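Putative phosphosugar isomerase (Silicibacter pomeroyi DSS-3, PDB 3FJ1) is of unproven function but probably binds phosphosugars or related carbohydrate derivatives in its paired SIS domains. Local coordinates at residues A[22-27]-A[163-168]; A[199-204]-A[254-259]; A[272-277]-A[282-287]. All blocks are in the same frame, centred on the assembly; numbering follows the deposited sequence.

Overall arrangement
The three contacts divide between two halves of the chain, each built round a five-stranded parallel sheet of strand order 2-1-3-4-5, as in SIS domains. Interaction 1 packs helix 8-41 on helix 153-171 in the first half. Interactions 2 and 3 both belong to the second sheet, their centres about 12 Å apart, and they meet directly through neighbouring strands: V257 N lies 2.9 Å from T283 O and G259 N 2.8 Å from F285 O, both probable hydrogen bonds. The centre of interaction 1 is about 35 Å from that of interaction 2, across the middle of the chain. All three are structural packing, and no active site is assigned to them.

Interaction 1. Residues A[22-27]-A[163-168]; sequences RLLDHG and GLMLLA
M165, a selenomethionine, reaches from helix 153-171 to helix 8-41 and lays its selenium against two consecutive leucines, L23 and L24. Its CG stands anti to the carbonyl carbon and the chain runs extended to SE before bending at chi3 (67°), a turn that carries CE along the backbone of the facing helix. L23 and M165 lie alongside each other, pointing opposite ways, with SE of M165 3.8 Å from the branch carbon CG of L23. L24 does not aim its CB at the other helix, yet its CD2 methyl meets SE of M165 at 4.1 Å, the two chains set at a slant. Beyond the selenium, CE of M165 settles on main-chain atoms, 3.8 Å from O of L23 and 4.0 Å from C of G27. The L23 oxygen is already taken by the helical bond from G27 N; the methyl of M165 adds van der Waals contact. Over these segments the axes come no nearer than 11.7 Å, crossing at -50°, a spacing bridged by one long side chain rather than by close backbone approach. This is helix-helix packing in the first SIS half of the chain. L23 also packs on T158, V161 and A162, earlier on M165's own helix 153-171; M165 touches V31 of helix 8-41 and L180 of helix 174-181, while L164 and L167 lie against helix 53-69.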
loop_
_atom_site.group_PDB
_atom_site.type_symbol
_atom_site.label_atom_id
_atom_site.label_comp_id
_atom_site.label_asym_id
_atom_site.label_seq_id
_atom_site.Cartn_x
_atom_site.Cartn_y
_atom_site.Cartn_z
ATOM N N ARG A 22 0.533 -11.703 -28.731
ATOM C CA ARG A 22 -0.676 -12.544 -28.757
ATOM C C ARG A 22 -1.846 -11.829 -28.110
ATOM O O ARG A 22 -2.944 -11.889 -28.611
ATOM C CB ARG A 22 -0.449 -13.907 -28.099
ATOM C CG ARG A 22 0.455 -14.801 -28.912
ATOM C CD ARG A 22 0.548 -16.199 -28.353
ATOM N NE ARG A 22 1.718 -16.863 -28.924
ATOM C CZ ARG A 22 2.955 -16.771 -28.426
ATOM N NH1 ARG A 22 3.210 -16.032 -27.345
ATOM N NH2 ARG A 22 3.948 -17.413 -29.020
ATOM N N LEU A 23 -1.588 -11.134 -27.002
ATOM C CA LEU A 23 -2.620 -10.365 -26.310
ATOM C C LEU A 23 -3.131 -9.232 -27.218
ATOM O O LEU A 23 -4.316 -9.043 -27.349
ATOM C CB LEU A 23 -2.065 -9.816 -24.981
ATOM C CG LEU A 23 -2.991 -8.858 -24.241
ATOM C CD1 LEU A 23 -4.352 -9.492 -23.933
ATOM C CD2 LEU A 23 -2.233 -8.380 -23.014
ATOM N N LEU A 24 -2.225 -8.506 -27.856
ATOM C CA LEU A 24 -2.601 -7.444 -28.795
ATOM C C LEU A 24 -3.458 -7.994 -29.944
ATOM O O LEU A 24 -4.480 -7.400 -30.299
ATOM C CB LEU A 24 -1.365 -6.724 -29.323
ATOM C CG LEU A 24 -0.587 -5.814 -28.369
ATOM C CD1 LEU A 24 0.823 -5.496 -28.867
ATOM C CD2 LEU A 24 -1.375 -4.500 -28.069
ATOM N N ASP A 25 -3.054 -9.137 -30.499
ATOM C CA ASP A 25 -3.777 -9.773 -31.593
ATOM C C ASP A 25 -5.086 -10.436 -31.125
ATOM O O ASP A 25 -6.154 -10.059 -31.578
ATOM C CB ASP A 25 -2.871 -10.797 -32.305
ATOM C CG ASP A 25 -1.687 -10.150 -32.998
ATOM O OD1 ASP A 25 -1.687 -8.901 -33.177
ATOM O OD2 ASP A 25 -0.743 -10.887 -33.348
ATOM N N HIS A 26 -5.007 -11.391 -30.206
ATOM C CA HIS A 26 -6.174 -12.154 -29.755
ATOM C C HIS A 26 -7.088 -11.490 -28.751
ATOM O O HIS A 26 -8.237 -11.907 -28.627
ATOM C CB HIS A 26 -5.733 -13.500 -29.172
ATOM C CG HIS A 26 -4.990 -14.342 -30.151
ATOM N ND1 HIS A 26 -5.620 -15.210 -31.021
ATOM C CD2 HIS A 26 -3.671 -14.392 -30.454
ATOM C CE1 HIS A 26 -4.711 -15.787 -31.790
ATOM N NE2 HIS A 26 -3.522 -15.305 -31.466
ATOM N N GLY A 27 -6.595 -10.491 -28.014
ATOM C CA GLY A 27 -7.404 -9.806 -26.996
ATOM C C GLY A 27 -8.031 -8.506 -27.455
ATOM O O GLY A 27 -8.875 -7.950 -26.743
ATOM N N GLY A 163 -4.912 -4.124 -19.095
ATOM C CA GLY A 163 -5.528 -2.959 -18.446
ATOM C C GLY A 163 -5.268 -1.664 -19.206
ATOM O O GLY A 163 -6.170 -0.834 -19.364
ATOM N N LEU A 164 -4.051 -1.487 -19.698
ATOM C CA LEU A 164 -3.713 -0.294 -20.485
ATOM C C LEU A 164 -4.477 -0.225 -21.813
ATOM O O LEU A 164 -4.886 0.858 -22.220
ATOM C CB LEU A 164 -2.192 -0.145 -20.698
ATOM C CG LEU A 164 -1.376 0.254 -19.445
ATOM C CD1 LEU A 164 0.107 0.096 -19.771
ATOM C CD2 LEU A 164 -1.700 1.669 -18.831
HETATM N N MSE A 165 -4.630 -1.368 -22.484
HETATM C CA MSE A 165 -5.419 -1.480 -23.749
HETATM C C MSE A 165 -6.856 -1.042 -23.482
HETATM O O MSE A 165 -7.437 -0.279 -24.246
HETATM C CB MSE A 165 -5.419 -2.920 -24.272
HETATM C CG MSE A 165 -4.103 -3.372 -24.899
HETATM SE SE MSE A 165 -4.107 -5.316 -25.190
HETATM C CE MSE A 165 -5.486 -5.535 -26.582
ATOM N N LEU A 166 -7.405 -1.475 -22.354
ATOM C CA LEU A 166 -8.789 -1.155 -22.010
ATOM C C LEU A 166 -8.917 0.332 -21.792
ATOM O O LEU A 166 -9.792 0.977 -22.360
ATOM C CB LEU A 166 -9.219 -1.933 -20.760
ATOM C CG LEU A 166 -10.651 -1.781 -20.240
ATOM C CD1 LEU A 166 -11.681 -2.232 -21.300
ATOM C CD2 LEU A 166 -10.800 -2.569 -18.896
ATOM N N LEU A 167 -8.006 0.894 -20.996
ATOM C CA LEU A 167 -8.015 2.316 -20.715
ATOM C C LEU A 167 -7.804 3.163 -21.974
ATOM O O LEU A 167 -8.406 4.224 -22.122
ATOM C CB LEU A 167 -6.952 2.657 -19.671
ATOM C CG LEU A 167 -7.192 2.115 -18.265
ATOM C CD1 LEU A 167 -5.993 2.402 -17.353
ATOM C CD2 LEU A 167 -8.469 2.677 -17.717
ATOM N N ALA A 168 -6.955 2.685 -22.877
ATOM C CA ALA A 168 -6.652 3.399 -24.087
ATOM C C ALA A 168 -7.877 3.388 -25.032
ATOM O O ALA A 168 -8.182 4.409 -25.642
ATOM C CB ALA A 168 -5.438 2.798 -24.756
#

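Interaction 2. Residues A[199-204]-A[254-259]; sequences RVAIGA and GFPVLG
P256 presses its ring against helix 196-204 where A201 and I202 follow one another, and nearly all of the contact passes through the ring's CG. The apolar part comes first. CB of A201 points at the loop and sits 3.8 Å from CG of P256, with the ring's CB a little farther off at 4.1 Å. I202 meets the same ring carbon of P256 with its CG1 branch, at 4.0 Å, the isoleucine chain standing roughly square to the proline's. The isoleucine's first torsion (chi1 -63°) sets CG1 anti to its own carbonyl carbon and beside its backbone N, which brings that branch up to the CG corner of the proline ring, whereas CG2 is turned anti to N. The second kind of contact is between ring and main chain: CG of P256 lies 3.7 Å from O of A201 and 3.9 Å from N of I202, so that the proline rests on the peptide joining these two residues. These are van der Waals approaches, and the interface contains no polar bond between the segments. The CA atoms of A201 and P256 are 6.3 Å apart, with the A201 methyl between helix and ring there.

The proline stands just before strand 257-259, the central strand of the second parallel sheet, so the helix lies against the start of the strand. P256 and L258 pair with strand 208-212 through F209 and L211, while strand 284-286 lies on the other side. M198, one turn earlier in the helix, also touches P256 and L258; F323 of helix 308-326 packs on I202, and R199 forms salt bridges to D194 and E326.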
loop_
_atom_site.group_PDB
_atom_site.type_symbol
_atom_site.label_atom_id
_atom_site.label_comp_id
_atom_site.label_asym_id
_atom_site.label_seq_id
_atom_site.Cartn_x
_atom_site.Cartn_y
_atom_site.Cartn_z
ATOM N N ARG A 199 24.631 -5.701 -11.111
ATOM C CA ARG A 199 24.834 -7.058 -10.619
ATOM C C ARG A 199 26.108 -7.103 -9.741
ATOM O O ARG A 199 26.121 -7.718 -8.672
ATOM C CB ARG A 199 24.885 -8.067 -11.768
ATOM C CG ARG A 199 23.723 -7.959 -12.749
ATOM C CD ARG A 199 23.464 -9.208 -13.570
ATOM N NE ARG A 199 24.652 -9.760 -14.241
ATOM C CZ ARG A 199 25.056 -9.474 -15.470
ATOM N NH1 ARG A 199 24.438 -8.594 -16.217
ATOM N NH2 ARG A 199 26.129 -10.068 -15.952
ATOM N N VAL A 200 27.176 -6.451 -10.191
ATOM C CA VAL A 200 28.392 -6.338 -9.369
ATOM C C VAL A 200 28.104 -5.631 -8.021
ATOM O O VAL A 200 28.572 -6.085 -6.974
ATOM C CB VAL A 200 29.527 -5.605 -10.131
ATOM C CG1 VAL A 200 30.715 -5.359 -9.227
ATOM C CG2 VAL A 200 29.906 -6.430 -11.353
ATOM N N ALA A 201 27.342 -4.541 -8.055
ATOM C CA ALA A 201 27.017 -3.770 -6.837
ATOM C C ALA A 201 26.225 -4.611 -5.862
ATOM O O ALA A 201 26.498 -4.582 -4.666
ATOM C CB ALA A 201 26.236 -2.490 -7.131
ATOM N N ILE A 202 25.224 -5.320 -6.380
ATOM C CA ILE A 202 24.400 -6.194 -5.526
ATOM C C ILE A 202 25.230 -7.363 -4.994
ATOM O O ILE A 202 25.126 -7.724 -3.808
ATOM C CB ILE A 202 23.104 -6.695 -6.251
ATOM C CG1 ILE A 202 22.198 -5.525 -6.600
ATOM C CG2 ILE A 202 22.355 -7.690 -5.357
ATOM C CD1 ILE A 202 21.111 -5.859 -7.592
ATOM N N GLY A 203 26.075 -7.951 -5.840
ATOM C CA GLY A 203 26.951 -9.014 -5.379
ATOM C C GLY A 203 27.834 -8.564 -4.226
ATOM O O GLY A 203 28.099 -9.322 -3.303
ATOM N N ALA A 204 28.313 -7.330 -4.282
ATOM C CA ALA A 204 29.132 -6.756 -3.208
ATOM C C ALA A 204 28.345 -6.459 -1.943
ATOM O O ALA A 204 28.875 -6.616 -0.849
ATOM C CB ALA A 204 29.812 -5.494 -3.684
ATOM N N GLY A 254 24.055 1.318 3.099
ATOM C CA GLY A 254 25.122 0.922 2.190
ATOM C C GLY A 254 24.740 -0.078 1.102
ATOM O O GLY A 254 25.598 -0.835 0.639
ATOM N N PHE A 255 23.468 -0.103 0.699
ATOM C CA PHE A 255 23.036 -0.980 -0.374
ATOM C C PHE A 255 22.728 -0.197 -1.662
ATOM O O PHE A 255 22.418 1.010 -1.600
ATOM C CB PHE A 255 21.831 -1.805 0.051
ATOM C CG PHE A 255 22.123 -2.701 1.222
ATOM C CD1 PHE A 255 23.034 -3.748 1.095
ATOM C CD2 PHE A 255 21.509 -2.495 2.446
ATOM C CE1 PHE A 255 23.316 -4.572 2.172
ATOM C CE2 PHE A 255 21.781 -3.321 3.529
ATOM C CZ PHE A 255 22.700 -4.351 3.398
ATOM N N PRO A 256 22.819 -0.882 -2.825
ATOM C CA PRO A 256 22.550 -0.198 -4.086
ATOM C C PRO A 256 21.095 0.288 -4.185
ATOM O O PRO A 256 20.154 -0.352 -3.667
ATOM C CB PRO A 256 22.801 -1.275 -5.160
ATOM C CG PRO A 256 23.534 -2.357 -4.494
ATOM C CD PRO A 256 23.180 -2.294 -3.040
ATOM N N VAL A 257 20.935 1.413 -4.875
ATOM C CA VAL A 257 19.633 2.040 -5.060
ATOM C C VAL A 257 19.345 2.077 -6.561
ATOM O O VAL A 257 20.207 2.445 -7.356
ATOM C CB VAL A 257 19.650 3.464 -4.477
ATOM C CG1 VAL A 257 18.309 4.164 -4.688
ATOM C CG2 VAL A 257 20.036 3.430 -2.990
ATOM N N LEU A 258 18.142 1.667 -6.947
ATOM C CA LEU A 258 17.746 1.656 -8.339
ATOM C C LEU A 258 16.522 2.545 -8.533
ATOM O O LEU A 258 15.432 2.224 -8.033
ATOM C CB LEU A 258 17.410 0.229 -8.739
ATOM C CG LEU A 258 17.369 -0.149 -10.217
ATOM C CD1 LEU A 258 16.953 -1.624 -10.348
ATOM C CD2 LEU A 258 16.558 0.760 -11.128
ATOM N N GLY A 259 16.686 3.648 -9.256
ATOM C CA GLY A 259 15.594 4.563 -9.536
ATOM C C GLY A 259 14.894 4.265 -10.855
ATOM O O GLY A 259 15.495 4.390 -11.923
#

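Interaction 3. Residues A[272-277]-A[282-287]; sequences EIADQI and ATVFAT
A274 and I277 of helix 267-279 pack on A282, V284 and A286, tying the helix of a beta-alpha-beta unit (strand 257-259, helix 267-279, strand 284-286) to its second strand within the parallel sheet. Over these segments the helix runs nearly antiparallel to strand 284-286 (162°), the axes 8.3 Å apart. A274 comes first and points its methyl at the strand: CB lies 4.0 Å from CG1 of V284 and 4.2 Å from CB of A286, two strand residues facing the same way, while its carbonyl oxygen also touches V284 CG1. The next residue, D275, turns its carboxylate to backbone N atoms of T292, R293 and A294, joining the helix to the loop before strand 295-296. One turn on, I277 lies roughly perpendicular to the V284 side chain. With CG1 anti to the backbone N (chi1 -171°), V284 offers one methyl to A274 and the other to I277. An alanine in place of V284 would remove both methyls and would probably leave a gap between strand and helix at A274 and I277. I277 CG2 lies 3.7 Å from CB of A282 and closes tightly on CG2 of V284, at 3.4 Å.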
loop_
_atom_site.group_PDB
_atom_site.type_symbol
_atom_site.label_atom_id
_atom_site.label_comp_id
_atom_site.label_asym_id
_atom_site.label_seq_id
_atom_site.Cartn_x
_atom_site.Cartn_y
_atom_site.Cartn_z
ATOM N N GLU A 272 16.458 13.972 -9.775
ATOM C CA GLU A 272 16.914 14.893 -8.754
ATOM C C GLU A 272 17.239 14.198 -7.412
ATOM O O GLU A 272 18.303 14.418 -6.808
ATOM C CB GLU A 272 15.862 15.998 -8.562
ATOM N N ILE A 273 16.322 13.377 -6.944
ATOM C CA ILE A 273 16.532 12.627 -5.693
ATOM C C ILE A 273 17.637 11.578 -5.874
ATOM O O ILE A 273 18.432 11.374 -4.969
ATOM C CB ILE A 273 15.236 11.966 -5.198
ATOM C CG1 ILE A 273 14.243 13.047 -4.773
ATOM C CG2 ILE A 273 15.539 10.951 -4.051
ATOM C CD1 ILE A 273 14.615 13.788 -3.503
ATOM N N ALA A 274 17.690 10.936 -7.042
ATOM C CA ALA A 274 18.703 9.921 -7.312
ATOM C C ALA A 274 20.076 10.580 -7.164
ATOM O O ALA A 274 20.984 10.050 -6.513
ATOM C CB ALA A 274 18.501 9.320 -8.712
ATOM N N ASP A 275 20.218 11.760 -7.753
ATOM C CA ASP A 275 21.469 12.494 -7.649
ATOM C C ASP A 275 21.808 12.926 -6.210
ATOM O O ASP A 275 22.969 12.838 -5.828
ATOM C CB ASP A 275 21.477 13.700 -8.605
ATOM C CG ASP A 275 21.748 13.297 -10.053
ATOM O OD1 ASP A 275 22.240 12.183 -10.308
ATOM O OD2 ASP A 275 21.513 14.115 -10.959
ATOM N N GLN A 276 20.804 13.358 -5.430
ATOM C CA GLN A 276 21.005 13.790 -4.044
ATOM C C GLN A 276 21.538 12.643 -3.191
ATOM O O GLN A 276 22.457 12.824 -2.355
ATOM C CB GLN A 276 19.698 14.300 -3.421
ATOM C CG GLN A 276 19.266 15.692 -3.864
ATOM C CD GLN A 276 17.935 16.100 -3.256
ATOM O OE1 GLN A 276 17.622 15.744 -2.107
ATOM N NE2 GLN A 276 17.112 16.808 -4.041
ATOM N N ILE A 277 20.963 11.465 -3.433
ATOM C CA ILE A 277 21.367 10.245 -2.748
ATOM C C ILE A 277 22.833 9.907 -3.126
ATOM O O ILE A 277 23.679 9.648 -2.236
ATOM C CB ILE A 277 20.400 9.085 -3.034
ATOM C CG1 ILE A 277 18.998 9.392 -2.481
ATOM C CG2 ILE A 277 20.952 7.787 -2.432
ATOM C CD1 ILE A 277 17.950 8.450 -2.985
ATOM N N ALA A 282 26.276 7.225 -1.618
ATOM C CA ALA A 282 25.583 5.966 -1.923
ATOM C C ALA A 282 25.760 5.530 -3.375
ATOM O O ALA A 282 26.060 6.335 -4.258
ATOM C CB ALA A 282 24.093 6.087 -1.592
ATOM N N THR A 283 25.560 4.235 -3.597
ATOM C CA THR A 283 25.644 3.636 -4.913
ATOM C C THR A 283 24.249 3.684 -5.517
ATOM O O THR A 283 23.356 2.969 -5.073
ATOM C CB THR A 283 26.091 2.195 -4.806
ATOM O OG1 THR A 283 27.378 2.188 -4.184
ATOM C CG2 THR A 283 26.170 1.569 -6.177
ATOM N N VAL A 284 24.065 4.570 -6.490
ATOM C CA VAL A 284 22.763 4.808 -7.089
ATOM C C VAL A 284 22.792 4.732 -8.614
ATOM O O VAL A 284 23.717 5.255 -9.265
ATOM C CB VAL A 284 22.227 6.200 -6.672
ATOM C CG1 VAL A 284 20.752 6.355 -7.123
ATOM C CG2 VAL A 284 22.387 6.404 -5.179
ATOM N N PHE A 285 21.783 4.058 -9.164
ATOM C CA PHE A 285 21.581 3.876 -10.598
ATOM C C PHE A 285 20.172 4.360 -10.929
ATOM O O PHE A 285 19.262 4.262 -10.091
ATOM C CB PHE A 285 21.695 2.396 -10.955
ATOM C CG PHE A 285 23.009 1.741 -10.562
ATOM C CD1 PHE A 285 23.206 1.211 -9.277
ATOM C CD2 PHE A 285 24.027 1.626 -11.491
ATOM C CE1 PHE A 285 24.404 0.603 -8.946
ATOM C CE2 PHE A 285 25.210 1.023 -11.162
ATOM C CZ PHE A 285 25.392 0.502 -9.881
ATOM N N ALA A 286 19.956 4.885 -12.131
ATOM C CA ALA A 286 18.594 5.325 -12.499
ATOM C C ALA A 286 18.367 5.175 -13.981
ATOM O O ALA A 286 19.303 5.352 -14.747
ATOM C CB ALA A 286 18.327 6.746 -12.034
ATOM N N THR A 287 17.129 4.870 -14.386
ATOM C CA THR A 287 16.771 4.595 -15.800
ATOM C C THR A 287 16.424 5.892 -16.543
ATOM O O THR A 287 15.343 6.027 -17.090
ATOM C CB THR A 287 15.576 3.611 -15.923
ATOM O OG1 THR A 287 14.403 4.217 -15.359
ATOM C CG2 THR A 287 15.828 2.252 -15.156
#